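Local coordinates for hypothetical protein PA3696 (Pseudomonas aeruginosa, PDB 1YOX) that is of unknown function but belongs to the AIM24 family, named for mitochondrial biogenesis, and folds mostly as antiparallel beta-sheet within a three-subunit assembly, at residues Q18-E23 and V90-P95; V101-D106 and V157-G162; R111-K116 and F185-D190; G163-R168 and T219-S224. All coordinates share one frame; numbering follows the deposited sequence.

The four contacts step across a chain that is more than half strand. Interaction 1 joins two strands of a four-stranded antiparallel sheet; interaction 2 lies at one margin of a six-stranded sheet; interactions 3 and 4 share a second six-stranded sheet. Centres of interactions 1 and 2, and of 2 and 3, are about 12 Å apart, whereas those of 1 and 3 are about 22 Å apart, on opposite sides of the chain's centre. Interaction 1 closes before the others open, while the segments of 3 alternate with those of 2 and of 4. Across subunits, residues of interaction 1 meet residues of interaction 4, so the two strand pairs help build the three-subunit assembly.

Interaction 1 (Q18-E23 and V90-P95); sequences QTVEIE and VAFAAP
Val20 pairs with Phe92, and Ile22 with Val90, in the antiparallel ladder that forms the middle of a four-stranded sheet, with strand 9-13 beyond one partner and strand 37-40 beyond the other. Val20 N reaches Phe92 O at 2.8 Å, and Phe92 N returns to Val20 O at 2.9 Å; a second reciprocal pair joins Ile22 and Val90. Between them, Glu21 and Ala91 form a non-hydrogen-bonded pair, where Ala91 CA lies 3.1 Å from Val20 O in a CA-H...O contact.

Phe92 O is gripped twice. Val20 N meets it nearly head-on, while Thr19 OG1, 2.8 Å from Phe92 O, comes from above the carbonyl plane, 62° out of it. A chi1 of 168° turns the hydroxyl back beside its own carbonyl carbon. On the face carrying Val20, Ile22, Val90 and Phe92, Ile22 CG1 sits at the edge of the Phe92 ring, 3.8 Å from CE1, while Val20 CG1 packs on Phe92 CB. Past the ladder, a water accepts from Ala94 N and links it to Gln18 O.

The Glu21 carboxylate, on the other face, bonds to Tyr39 and forms salt bridges to Arg11 and to Arg168 of the second subunit. The contact thus sets an apolar face against one whose buried acid is satisfied by several partners, which probably stabilises its negative charge.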
loop_
_atom_site.group_PDB
_atom_site.type_symbol
_atom_site.label_atom_id
_atom_site.label_comp_id
_atom_site.label_asym_id
_atom_site.label_seq_id
_atom_site.Cartn_x
_atom_site.Cartn_y
_atom_site.Cartn_z
ATOM N N GLN C 18 -0.704 -9.075 0.601
ATOM C CA GLN C 18 -0.698 -10.470 1.025
ATOM C C GLN C 18 0.073 -10.769 2.307
ATOM O O GLN C 18 1.085 -10.102 2.646
ATOM C CB GLN C 18 -0.248 -11.371 -0.146
ATOM C CG GLN C 18 -1.242 -11.307 -1.311
ATOM C CD GLN C 18 -0.926 -12.229 -2.488
ATOM O OE1 GLN C 18 0.220 -12.657 -2.707
ATOM N NE2 GLN C 18 -1.952 -12.521 -3.272
ATOM N N THR C 19 -0.419 -11.793 2.996
ATOM C CA THR C 19 0.243 -12.377 4.142
ATOM C C THR C 19 0.285 -13.932 4.062
ATOM O O THR C 19 -0.586 -14.559 3.489
ATOM C CB THR C 19 -0.436 -11.919 5.422
ATOM O OG1 THR C 19 0.026 -12.701 6.527
ATOM C CG2 THR C 19 -1.895 -12.065 5.322
ATOM N N VAL C 20 1.312 -14.532 4.636
ATOM C CA VAL C 20 1.490 -15.957 4.581
ATOM C C VAL C 20 1.245 -16.605 5.934
ATOM O O VAL C 20 1.930 -16.339 6.912
ATOM C CB VAL C 20 2.870 -16.376 3.961
ATOM C CG1 VAL C 20 4.020 -15.977 4.862
ATOM C CG2 VAL C 20 2.881 -17.886 3.705
ATOM N N GLU C 21 0.239 -17.461 5.975
ATOM C CA GLU C 21 -0.069 -18.183 7.187
ATOM C C GLU C 21 0.532 -19.568 7.031
ATOM O O GLU C 21 0.109 -20.352 6.183
ATOM C CB GLU C 21 -1.575 -18.248 7.449
ATOM C CG GLU C 21 -1.898 -18.800 8.839
ATOM C CD GLU C 21 -3.294 -19.374 8.945
ATOM O OE1 GLU C 21 -4.192 -18.655 9.426
ATOM O OE2 GLU C 21 -3.505 -20.533 8.519
ATOM N N ILE C 22 1.543 -19.827 7.843
ATOM C CA ILE C 22 2.291 -21.067 7.856
ATOM C C ILE C 22 1.650 -22.013 8.858
ATOM O O ILE C 22 1.426 -21.655 10.012
ATOM C CB ILE C 22 3.753 -20.831 8.300
ATOM C CG1 ILE C 22 4.442 -19.730 7.441
ATOM C CG2 ILE C 22 4.537 -22.180 8.336
ATOM C CD1 ILE C 22 4.733 -20.113 5.984
ATOM N N GLU C 23 1.343 -23.223 8.387
ATOM C CA GLU C 23 0.793 -24.281 9.225
ATOM C C GLU C 23 1.933 -25.185 9.699
ATOM O O GLU C 23 2.606 -25.814 8.885
ATOM C CB GLU C 23 -0.242 -25.077 8.429
ATOM C CG GLU C 23 -0.901 -26.192 9.228
ATOM C CD GLU C 23 -2.083 -26.769 8.502
ATOM O OE1 GLU C 23 -3.151 -26.107 8.503
ATOM O OE2 GLU C 23 -1.938 -27.869 7.910
ATOM N N VAL C 90 1.231 -19.702 12.361
ATOM C CA VAL C 90 1.863 -18.385 12.510
ATOM C C VAL C 90 1.788 -17.677 11.158
ATOM O O VAL C 90 2.163 -18.267 10.159
ATOM C CB VAL C 90 3.380 -18.473 12.820
ATOM C CG1 VAL C 90 3.887 -17.166 13.414
ATOM C CG2 VAL C 90 3.725 -19.636 13.701
ATOM N N ALA C 91 1.358 -16.417 11.135
ATOM C CA ALA C 91 1.308 -15.634 9.900
ATOM C C ALA C 91 2.391 -14.514 9.829
ATOM O O ALA C 91 2.792 -13.946 10.866
ATOM C CB ALA C 91 -0.102 -15.060 9.673
ATOM N N PHE C 92 2.845 -14.224 8.603
ATOM C CA PHE C 92 3.910 -13.255 8.333
ATOM C C PHE C 92 3.498 -12.366 7.184
ATOM O O PHE C 92 2.818 -12.836 6.280
ATOM C CB PHE C 92 5.236 -13.953 7.976
ATOM C CG PHE C 92 5.714 -14.901 9.033
ATOM C CD1 PHE C 92 5.540 -16.279 8.873
ATOM C CD2 PHE C 92 6.301 -14.418 10.197
ATOM C CE1 PHE C 92 5.951 -17.156 9.830
ATOM C CE2 PHE C 92 6.725 -15.279 11.191
ATOM C CZ PHE C 92 6.566 -16.665 11.013
ATOM N N ALA C 93 3.877 -11.080 7.256
ATOM C CA ALA C 93 3.711 -10.093 6.159
ATOM C C ALA C 93 4.861 -9.073 6.181
ATOM O O ALA C 93 5.407 -8.735 7.254
ATOM C CB ALA C 93 2.400 -9.382 6.259
ATOM N N ALA C 94 5.241 -8.600 4.993
ATOM C CA ALA C 94 6.258 -7.544 4.875
ATOM C C ALA C 94 5.679 -6.190 5.352
ATOM O O ALA C 94 4.459 -6.020 5.399
ATOM C CB ALA C 94 6.761 -7.459 3.451
ATOM N N PRO C 95 6.555 -5.223 5.714
ATOM C CA PRO C 95 6.057 -3.930 6.197
ATOM C C PRO C 95 5.773 -2.894 5.122
ATOM O O PRO C 95 5.825 -1.689 5.400
ATOM C CB PRO C 95 7.158 -3.470 7.148
ATOM C CG PRO C 95 8.437 -4.166 6.652
ATOM C CD PRO C 95 8.039 -5.299 5.734
HETATM O O HOH W 1 3.517 -9.447 2.896
#

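Interaction 2 (V101-D106 and V157-G162); sequences VAVDLD and VFVHAG
Val101 and Val159 set one methyl against another on a shared face of the sheet: Val101 CG2 and Val159 CG2 are only 3.4 Å apart, closer than ordinary van der Waals contact. In each valine this branch stands between the backbone N and the carbonyl carbon (the CG1 torsions are -85° and -63°), which turns the two methyls toward one another. Further along the same face the fit is easier, with Val103 CB lying 4.1 Å from Val157 CG1. The two branches of Val157 divide their work, since CG2 turns instead to Leu105, whose side chain crosses at about a right angle and brings CD2 to 3.9 Å.

These residues belong to an antiparallel ladder at the margin of a six-stranded sheet in a family of the cupin clan; strand 98-104 is its outermost strand within the chain. Val101 pairs with Val159, and Val103 with Val157, each through two backbone hydrogen bonds; that from Val103 N to Val157 O spans 2.8 Å. The valine face packs on Leu112 and Cys114 of strand 111-115.

On the reverse face, Ala102 CB approaches the Phe158 ring obliquely, 3.7 Å from CE2. That ring also meets Tyr10 edge-to-face and packs against Val20 and Ile22. Where strand 98-104 ends, Asp104 OD1 accepts from Asp106 N at 2.8 Å, an Asx turn just after the strand's last residue.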
loop_
_atom_site.group_PDB
_atom_site.type_symbol
_atom_site.label_atom_id
_atom_site.label_comp_id
_atom_site.label_asym_id
_atom_site.label_seq_id
_atom_site.Cartn_x
_atom_site.Cartn_y
_atom_site.Cartn_z
ATOM N N VAL C 101 5.060 -14.540 -2.683
ATOM C CA VAL C 101 5.181 -15.717 -3.546
ATOM C C VAL C 101 5.960 -16.778 -2.812
ATOM O O VAL C 101 6.984 -16.492 -2.161
ATOM C CB VAL C 101 5.868 -15.448 -4.948
ATOM C CG1 VAL C 101 4.856 -14.938 -6.002
ATOM C CG2 VAL C 101 7.061 -14.559 -4.833
ATOM N N ALA C 102 5.456 -18.006 -2.905
ATOM C CA ALA C 102 6.162 -19.171 -2.381
ATOM C C ALA C 102 7.094 -19.603 -3.478
ATOM O O ALA C 102 6.722 -19.623 -4.640
ATOM C CB ALA C 102 5.180 -20.286 -2.032
ATOM N N VAL C 103 8.329 -19.897 -3.138
ATOM C CA VAL C 103 9.233 -20.420 -4.134
ATOM C C VAL C 103 9.801 -21.705 -3.560
ATOM O O VAL C 103 10.421 -21.704 -2.491
ATOM C CB VAL C 103 10.346 -19.395 -4.521
ATOM C CG1 VAL C 103 11.338 -20.011 -5.511
ATOM C CG2 VAL C 103 9.743 -18.098 -5.108
ATOM N N ASP C 104 9.540 -22.818 -4.245
ATOM C CA ASP C 104 10.142 -24.092 -3.845
ATOM C C ASP C 104 11.572 -24.061 -4.310
ATOM O O ASP C 104 11.850 -23.827 -5.479
ATOM C CB ASP C 104 9.395 -25.287 -4.439
ATOM C CG ASP C 104 9.796 -26.607 -3.793
ATOM O OD1 ASP C 104 10.985 -26.795 -3.447
ATOM O OD2 ASP C 104 8.925 -27.475 -3.629
ATOM N N LEU C 105 12.491 -24.247 -3.384
ATOM C CA LEU C 105 13.881 -24.240 -3.745
ATOM C C LEU C 105 14.183 -25.379 -4.745
ATOM O O LEU C 105 14.934 -25.165 -5.722
ATOM C CB LEU C 105 14.766 -24.259 -2.491
ATOM C CG LEU C 105 15.402 -22.932 -1.990
ATOM C CD1 LEU C 105 14.748 -21.678 -2.535
ATOM C CD2 LEU C 105 15.529 -22.868 -0.471
ATOM N N ASP C 106 13.563 -26.556 -4.546
ATOM C CA ASP C 106 13.729 -27.665 -5.507
ATOM C C ASP C 106 13.477 -27.203 -6.929
ATOM O O ASP C 106 14.224 -27.549 -7.820
ATOM C CB ASP C 106 12.842 -28.874 -5.190
ATOM C CG ASP C 106 13.386 -29.721 -4.055
ATOM O OD1 ASP C 106 12.647 -30.625 -3.574
ATOM O OD2 ASP C 106 14.542 -29.482 -3.626
ATOM N N VAL C 157 10.451 -21.298 0.627
ATOM C CA VAL C 157 10.938 -19.950 0.861
ATOM C C VAL C 157 9.761 -19.061 0.440
ATOM O O VAL C 157 9.011 -19.428 -0.456
ATOM C CB VAL C 157 12.230 -19.764 0.017
ATOM C CG1 VAL C 157 12.179 -18.589 -0.896
ATOM C CG2 VAL C 157 13.497 -19.867 0.897
ATOM N N PHE C 158 9.558 -17.942 1.117
ATOM C CA PHE C 158 8.501 -17.006 0.758
ATOM C C PHE C 158 9.154 -15.633 0.664
ATOM O O PHE C 158 9.880 -15.196 1.579
ATOM C CB PHE C 158 7.376 -17.005 1.798
ATOM C CG PHE C 158 6.789 -18.364 2.048
ATOM C CD1 PHE C 158 7.437 -19.273 2.893
ATOM C CD2 PHE C 158 5.611 -18.761 1.400
ATOM C CE1 PHE C 158 6.919 -20.552 3.103
ATOM C CE2 PHE C 158 5.065 -20.049 1.618
ATOM C CZ PHE C 158 5.722 -20.936 2.475
ATOM N N VAL C 159 8.927 -14.979 -0.468
ATOM C CA VAL C 159 9.529 -13.700 -0.716
ATOM C C VAL C 159 8.387 -12.733 -1.011
ATOM O O VAL C 159 7.319 -13.156 -1.439
ATOM C CB VAL C 159 10.634 -13.733 -1.875
ATOM C CG1 VAL C 159 11.831 -14.638 -1.504
ATOM C CG2 VAL C 159 10.055 -14.146 -3.195
ATOM N N HIS C 160 8.621 -11.438 -0.793
ATOM C CA HIS C 160 7.579 -10.450 -0.978
ATOM C C HIS C 160 7.947 -9.420 -2.068
ATOM O O HIS C 160 9.066 -8.915 -2.079
ATOM C CB HIS C 160 7.342 -9.772 0.379
ATOM C CG HIS C 160 6.476 -8.554 0.314
ATOM N ND1 HIS C 160 5.130 -8.586 0.609
ATOM C CD2 HIS C 160 6.767 -7.264 0.018
ATOM C CE1 HIS C 160 4.628 -7.368 0.507
ATOM N NE2 HIS C 160 5.598 -6.548 0.145
ATOM N N ALA C 161 7.003 -9.102 -2.950
ATOM C CA ALA C 161 7.178 -8.054 -3.972
ATOM C C ALA C 161 6.291 -6.837 -3.727
ATOM O O ALA C 161 5.070 -6.955 -3.730
ATOM C CB ALA C 161 6.927 -8.617 -5.382
ATOM N N GLY C 162 6.910 -5.669 -3.507
ATOM C CA GLY C 162 6.156 -4.408 -3.308
ATOM C C GLY C 162 5.405 -3.995 -4.567
ATOM O O GLY C 162 5.968 -4.016 -5.681
#

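Interaction 3 (R111-K116 and F185-D190); sequences RLFCQK and FTDGID
Phe113 and Phe185 form an antiparallel hydrogen-bonded pair, the one beta bridge between these two segments. Phe113 N donates to Phe185 O at 3.0 Å, and Phe185 N donates back to Phe113 O. No further bridge follows between the two.

Both phenyl groups rise on the same face of the sheet. Their planes are almost parallel, 12° apart, yet slid so far that the rings barely overlap, with centroids 5.1 Å apart. What sits over the face of the Phe185 ring is instead the methylene of its partner: Phe113 CB lies 3.7 Å from the ring centroid, almost on the normal, in a CH-pi contact. A chi1 of 60° swings the Phe185 ring between its own backbone N and carbonyl carbon and so places it under that methylene. The edge of the Phe113 ring faces oxygens, with Asp187 OD1 3.6 Å from CE1 near the ring plane.

The same carboxylate forms a salt bridge with Arg111. Asp187 OD2 lies 3.0 Å from NH2 of Arg111 and is also met by its NE; the carboxylate and guanidinium planes stand perpendicular, and each of the individual hydrogen bonds is weak. The Thr186 hydroxyl donates within its own segment to Asp187 O and also bonds to Thr219 N on the next strand.

The arrangement is a short bridge inside a six-stranded antiparallel sheet, with strand 146-152 beyond one partner and strand 219-223 beyond the other, in an all-beta architecture consistent with the cupin clan.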
loop_
_atom_site.group_PDB
_atom_site.type_symbol
_atom_site.label_atom_id
_atom_site.label_comp_id
_atom_site.label_asym_id
_atom_site.label_seq_id
_atom_site.Cartn_x
_atom_site.Cartn_y
_atom_site.Cartn_z
ATOM N N ARG C 111 18.791 -22.974 -4.723
ATOM C CA ARG C 111 19.385 -21.675 -4.380
ATOM C C ARG C 111 18.593 -20.483 -4.932
ATOM O O ARG C 111 18.269 -20.425 -6.122
ATOM C CB ARG C 111 20.831 -21.587 -4.848
ATOM C CG ARG C 111 21.593 -20.375 -4.282
ATOM C CD ARG C 111 23.085 -20.654 -4.214
ATOM N NE ARG C 111 23.613 -21.009 -5.533
ATOM C CZ ARG C 111 24.511 -21.966 -5.756
ATOM N NH1 ARG C 111 24.989 -22.692 -4.745
ATOM N NH2 ARG C 111 24.923 -22.192 -6.995
ATOM N N LEU C 112 18.284 -19.523 -4.071
ATOM C CA LEU C 112 17.683 -18.302 -4.585
ATOM C C LEU C 112 18.404 -17.107 -4.017
ATOM O O LEU C 112 18.882 -17.142 -2.891
ATOM C CB LEU C 112 16.163 -18.260 -4.345
ATOM C CG LEU C 112 15.314 -17.108 -4.921
ATOM C CD1 LEU C 112 15.166 -17.140 -6.431
ATOM C CD2 LEU C 112 13.929 -17.064 -4.241
ATOM N N PHE C 113 18.528 -16.078 -4.848
ATOM C CA PHE C 113 19.053 -14.791 -4.446
ATOM C C PHE C 113 17.911 -13.822 -4.195
ATOM O O PHE C 113 16.949 -13.736 -4.980
ATOM C CB PHE C 113 19.995 -14.255 -5.516
ATOM C CG PHE C 113 21.228 -15.099 -5.689
ATOM C CD1 PHE C 113 21.248 -16.142 -6.618
ATOM C CD2 PHE C 113 22.349 -14.892 -4.883
ATOM C CE1 PHE C 113 22.401 -16.961 -6.758
ATOM C CE2 PHE C 113 23.501 -15.695 -5.026
ATOM C CZ PHE C 113 23.523 -16.721 -5.965
ATOM N N CYS C 114 18.028 -13.075 -3.108
ATOM C CA CYS C 114 16.888 -12.345 -2.614
ATOM C C CYS C 114 17.299 -11.022 -2.036
ATOM O O CYS C 114 18.159 -11.001 -1.179
ATOM C CB CYS C 114 16.244 -13.174 -1.501
ATOM S SG CYS C 114 14.634 -12.648 -1.191
ATOM N N GLN C 115 16.684 -9.921 -2.476
ATOM C CA GLN C 115 16.880 -8.643 -1.777
ATOM C C GLN C 115 16.416 -8.792 -0.331
ATOM O O GLN C 115 15.379 -9.366 -0.067
ATOM C CB GLN C 115 16.173 -7.469 -2.464
ATOM C CG GLN C 115 16.731 -6.113 -1.957
ATOM C CD GLN C 115 15.914 -4.895 -2.331
ATOM O OE1 GLN C 115 15.231 -4.879 -3.372
ATOM N NE2 GLN C 115 16.014 -3.830 -1.501
ATOM N N LYS C 116 17.194 -8.306 0.619
ATOM C CA LYS C 116 16.899 -8.598 2.019
ATOM C C LYS C 116 15.499 -8.135 2.454
ATOM O O LYS C 116 14.806 -8.848 3.195
ATOM C CB LYS C 116 18.006 -8.088 2.948
ATOM C CG LYS C 116 17.684 -8.209 4.444
ATOM C CD LYS C 116 18.743 -7.518 5.307
ATOM C CE LYS C 116 18.147 -7.034 6.614
ATOM N NZ LYS C 116 16.895 -6.149 6.374
ATOM N N PHE C 185 16.309 -13.593 -7.882
ATOM C CA PHE C 185 16.761 -14.251 -9.123
ATOM C C PHE C 185 17.495 -15.575 -8.866
ATOM O O PHE C 185 18.117 -15.784 -7.812
ATOM C CB PHE C 185 17.628 -13.321 -9.992
ATOM C CG PHE C 185 18.883 -12.829 -9.308
ATOM C CD1 PHE C 185 20.087 -13.508 -9.456
ATOM C CD2 PHE C 185 18.863 -11.680 -8.537
ATOM C CE1 PHE C 185 21.250 -13.061 -8.836
ATOM C CE2 PHE C 185 20.014 -11.229 -7.909
ATOM C CZ PHE C 185 21.217 -11.927 -8.062
ATOM N N THR C 186 17.407 -16.452 -9.860
ATOM C CA THR C 186 17.995 -17.787 -9.836
ATOM C C THR C 186 19.456 -17.682 -10.236
ATOM O O THR C 186 19.936 -16.595 -10.565
ATOM C CB THR C 186 17.283 -18.685 -10.879
ATOM O OG1 THR C 186 17.365 -18.061 -12.171
ATOM C CG2 THR C 186 15.810 -18.856 -10.532
ATOM N N ASP C 187 20.162 -18.814 -10.228
ATOM C CA ASP C 187 21.527 -18.902 -10.773
ATOM C C ASP C 187 21.498 -18.687 -12.284
ATOM O O ASP C 187 20.437 -18.780 -12.902
ATOM C CB ASP C 187 22.133 -20.277 -10.474
ATOM C CG ASP C 187 22.785 -20.351 -9.100
ATOM O OD1 ASP C 187 23.731 -19.569 -8.826
ATOM O OD2 ASP C 187 22.362 -21.215 -8.298
ATOM N N GLY C 188 22.661 -18.402 -12.874
ATOM C CA GLY C 188 22.779 -18.227 -14.327
ATOM C C GLY C 188 22.507 -16.801 -14.794
ATOM O O GLY C 188 22.467 -16.508 -16.015
ATOM N N ILE C 189 22.318 -15.922 -13.808
ATOM C CA ILE C 189 22.069 -14.513 -14.038
ATOM C C ILE C 189 23.183 -13.732 -13.375
ATOM O O ILE C 189 23.462 -13.919 -12.176
ATOM C CB ILE C 189 20.728 -14.086 -13.417
ATOM C CG1 ILE C 189 19.567 -14.821 -14.083
ATOM C CG2 ILE C 189 20.557 -12.571 -13.470
ATOM C CD1 ILE C 189 19.418 -14.519 -15.548
ATOM N N ASP C 190 23.826 -12.878 -14.166
ATOM C CA ASP C 190 24.878 -11.985 -13.681
ATOM C C ASP C 190 24.280 -10.599 -13.414
ATOM O O ASP C 190 23.400 -10.136 -14.148
ATOM C CB ASP C 190 25.981 -11.877 -14.731
ATOM C CG ASP C 190 27.302 -11.403 -14.156
ATOM O OD1 ASP C 190 27.590 -10.162 -14.203
ATOM O OD2 ASP C 190 28.055 -12.297 -13.669
#

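Interaction 4 (G163-R168 and T219-S224); sequences GTLIRR and TVWLQS
Trp221 and Arg167 run side by side, pointing the same way. Over one face of the indole lie Arg167 CG and, from the tryptophan's own strand, Thr219 CG2; at the ring edge, near its plane, comes Leu165 CD2, which also lies 3.7 Å from Trp221 CB. The guanidinium in turn has Trp221 CH2 over one face, 3.8 Å from NH2 of Arg167, but the two planes are tilted by 42°, so this is no flat stack. Bends at chi2 and chi3 (-138° and -107°) bring the guanidinium down beside the CH2 rim of the indole, and a crystal neighbour touching Arg167 may influence that pose.

The backbones form an antiparallel ladder, with Ile166 N bonded to Leu222 O at 2.7 Å. At its end Ser224 closes a ring of two bonds: its OG accepts from Thr164 N at 2.8 Å, and Ser224 N donates to Thr164 O at 3.0 Å.

Strand 165-169 is the outermost of its sheet within the chain. Serine thus closes the ladder's end through side chain and backbone together, while Ser224 O bonds to Asn38 ND2 and Thr164 OG1 to Met17 O, both of the third subunit, across an interface where Ile166 also packs on Thr19 of that subunit.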
loop_
_atom_site.group_PDB
_atom_site.type_symbol
_atom_site.label_atom_id
_atom_site.label_comp_id
_atom_site.label_asym_id
_atom_site.label_seq_id
_atom_site.Cartn_x
_atom_site.Cartn_y
_atom_site.Cartn_z
ATOM N N GLY C 163 4.143 -3.595 -4.415
ATOM C CA GLY C 163 3.318 -3.270 -5.573
ATOM C C GLY C 163 2.984 -4.573 -6.282
ATOM O O GLY C 163 2.508 -5.503 -5.647
ATOM N N THR C 164 3.218 -4.656 -7.587
ATOM C CA THR C 164 3.086 -5.954 -8.291
ATOM C C THR C 164 4.386 -6.644 -8.572
ATOM O O THR C 164 5.418 -5.991 -8.740
ATOM C CB THR C 164 2.370 -5.879 -9.648
ATOM O OG1 THR C 164 2.334 -4.517 -10.129
ATOM C CG2 THR C 164 0.977 -6.464 -9.492
ATOM N N LEU C 165 4.302 -7.972 -8.643
ATOM C CA LEU C 165 5.417 -8.832 -9.001
ATOM C C LEU C 165 5.486 -8.959 -10.516
ATOM O O LEU C 165 4.487 -9.272 -11.179
ATOM C CB LEU C 165 5.243 -10.210 -8.365
ATOM C CG LEU C 165 6.185 -11.403 -8.608
ATOM C CD1 LEU C 165 5.767 -12.190 -9.833
ATOM C CD2 LEU C 165 7.700 -11.088 -8.646
ATOM N N ILE C 166 6.666 -8.696 -11.054
ATOM C CA ILE C 166 6.941 -8.908 -12.460
ATOM C C ILE C 166 7.939 -10.050 -12.542
ATOM O O ILE C 166 9.090 -9.903 -12.146
ATOM C CB ILE C 166 7.520 -7.637 -13.166
ATOM C CG1 ILE C 166 7.038 -6.329 -12.495
ATOM C CG2 ILE C 166 7.209 -7.667 -14.678
ATOM C CD1 ILE C 166 5.623 -5.879 -12.852
ATOM N N ARG C 167 7.476 -11.198 -13.020
ATOM C CA ARG C 167 8.334 -12.362 -13.188
ATOM C C ARG C 167 8.826 -12.419 -14.636
ATOM O O ARG C 167 8.040 -12.266 -15.573
ATOM C CB ARG C 167 7.593 -13.644 -12.810
ATOM C CG ARG C 167 8.475 -14.874 -12.761
ATOM C CD ARG C 167 7.754 -16.041 -13.407
ATOM N NE ARG C 167 7.289 -17.038 -12.456
ATOM C CZ ARG C 167 7.795 -18.267 -12.356
ATOM N NH1 ARG C 167 8.780 -18.661 -13.163
ATOM N NH2 ARG C 167 7.311 -19.111 -11.450
ATOM N N ARG C 168 10.125 -12.634 -14.808
ATOM C CA ARG C 168 10.729 -12.640 -16.132
ATOM C C ARG C 168 11.751 -13.746 -16.272
ATOM O O ARG C 168 12.585 -13.948 -15.391
ATOM C CB ARG C 168 11.380 -11.284 -16.434
ATOM C CG ARG C 168 10.362 -10.212 -16.789
ATOM C CD ARG C 168 10.994 -8.889 -17.166
ATOM N NE ARG C 168 10.091 -8.142 -18.043
ATOM C CZ ARG C 168 10.306 -7.910 -19.339
ATOM N NH1 ARG C 168 11.427 -8.334 -19.927
ATOM N NH2 ARG C 168 9.400 -7.234 -20.046
ATOM N N THR C 219 15.344 -17.009 -14.172
ATOM C CA THR C 219 14.153 -16.284 -13.775
ATOM C C THR C 219 14.548 -15.079 -12.952
ATOM O O THR C 219 15.447 -15.140 -12.120
ATOM C CB THR C 219 13.211 -17.181 -12.955
ATOM O OG1 THR C 219 13.158 -18.471 -13.574
ATOM C CG2 THR C 219 11.794 -16.612 -12.904
ATOM N N VAL C 220 13.897 -13.965 -13.237
ATOM C CA VAL C 220 14.011 -12.784 -12.416
ATOM C C VAL C 220 12.662 -12.469 -11.830
ATOM O O VAL C 220 11.623 -12.556 -12.520
ATOM C CB VAL C 220 14.463 -11.527 -13.211
ATOM C CG1 VAL C 220 14.771 -10.399 -12.237
ATOM C CG2 VAL C 220 15.685 -11.814 -14.061
ATOM N N TRP C 221 12.690 -12.051 -10.562
ATOM C CA TRP C 221 11.497 -11.523 -9.895
ATOM C C TRP C 221 11.672 -10.034 -9.568
ATOM O O TRP C 221 12.591 -9.644 -8.852
ATOM C CB TRP C 221 11.177 -12.366 -8.667
ATOM C CG TRP C 221 11.525 -13.836 -8.871
ATOM C CD1 TRP C 221 12.769 -14.375 -9.156
ATOM C CD2 TRP C 221 10.635 -14.926 -8.807
ATOM N NE1 TRP C 221 12.693 -15.738 -9.276
ATOM C CE2 TRP C 221 11.393 -16.107 -9.061
ATOM C CE3 TRP C 221 9.266 -15.035 -8.571
ATOM C CZ2 TRP C 221 10.819 -17.369 -9.083
ATOM C CZ3 TRP C 221 8.694 -16.300 -8.579
ATOM C CH2 TRP C 221 9.470 -17.453 -8.831
ATOM N N LEU C 222 10.784 -9.213 -10.123
ATOM C CA LEU C 222 10.869 -7.772 -9.973
ATOM C C LEU C 222 9.620 -7.214 -9.291
ATOM O O LEU C 222 8.578 -7.840 -9.303
ATOM C CB LEU C 222 11.054 -7.105 -11.345
ATOM C CG LEU C 222 12.272 -7.522 -12.182
ATOM C CD1 LEU C 222 12.171 -6.957 -13.587
ATOM C CD2 LEU C 222 13.568 -7.110 -11.509
ATOM N N GLN C 223 9.744 -6.029 -8.695
ATOM C CA GLN C 223 8.646 -5.433 -7.952
ATOM C C GLN C 223 8.456 -4.020 -8.446
ATOM O O GLN C 223 9.451 -3.301 -8.669
ATOM C CB GLN C 223 8.943 -5.464 -6.444
ATOM C CG GLN C 223 10.065 -4.525 -5.936
ATOM C CD GLN C 223 10.618 -4.936 -4.583
ATOM O OE1 GLN C 223 11.828 -5.149 -4.426
ATOM N NE2 GLN C 223 9.741 -5.114 -3.615
ATOM N N SER C 224 7.196 -3.620 -8.638
ATOM C CA SER C 224 6.885 -2.282 -9.110
ATOM C C SER C 224 7.055 -1.175 -8.063
ATOM O O SER C 224 7.283 -0.022 -8.424
ATOM C CB SER C 224 5.453 -2.229 -9.650
ATOM O OG SER C 224 4.504 -2.455 -8.623
#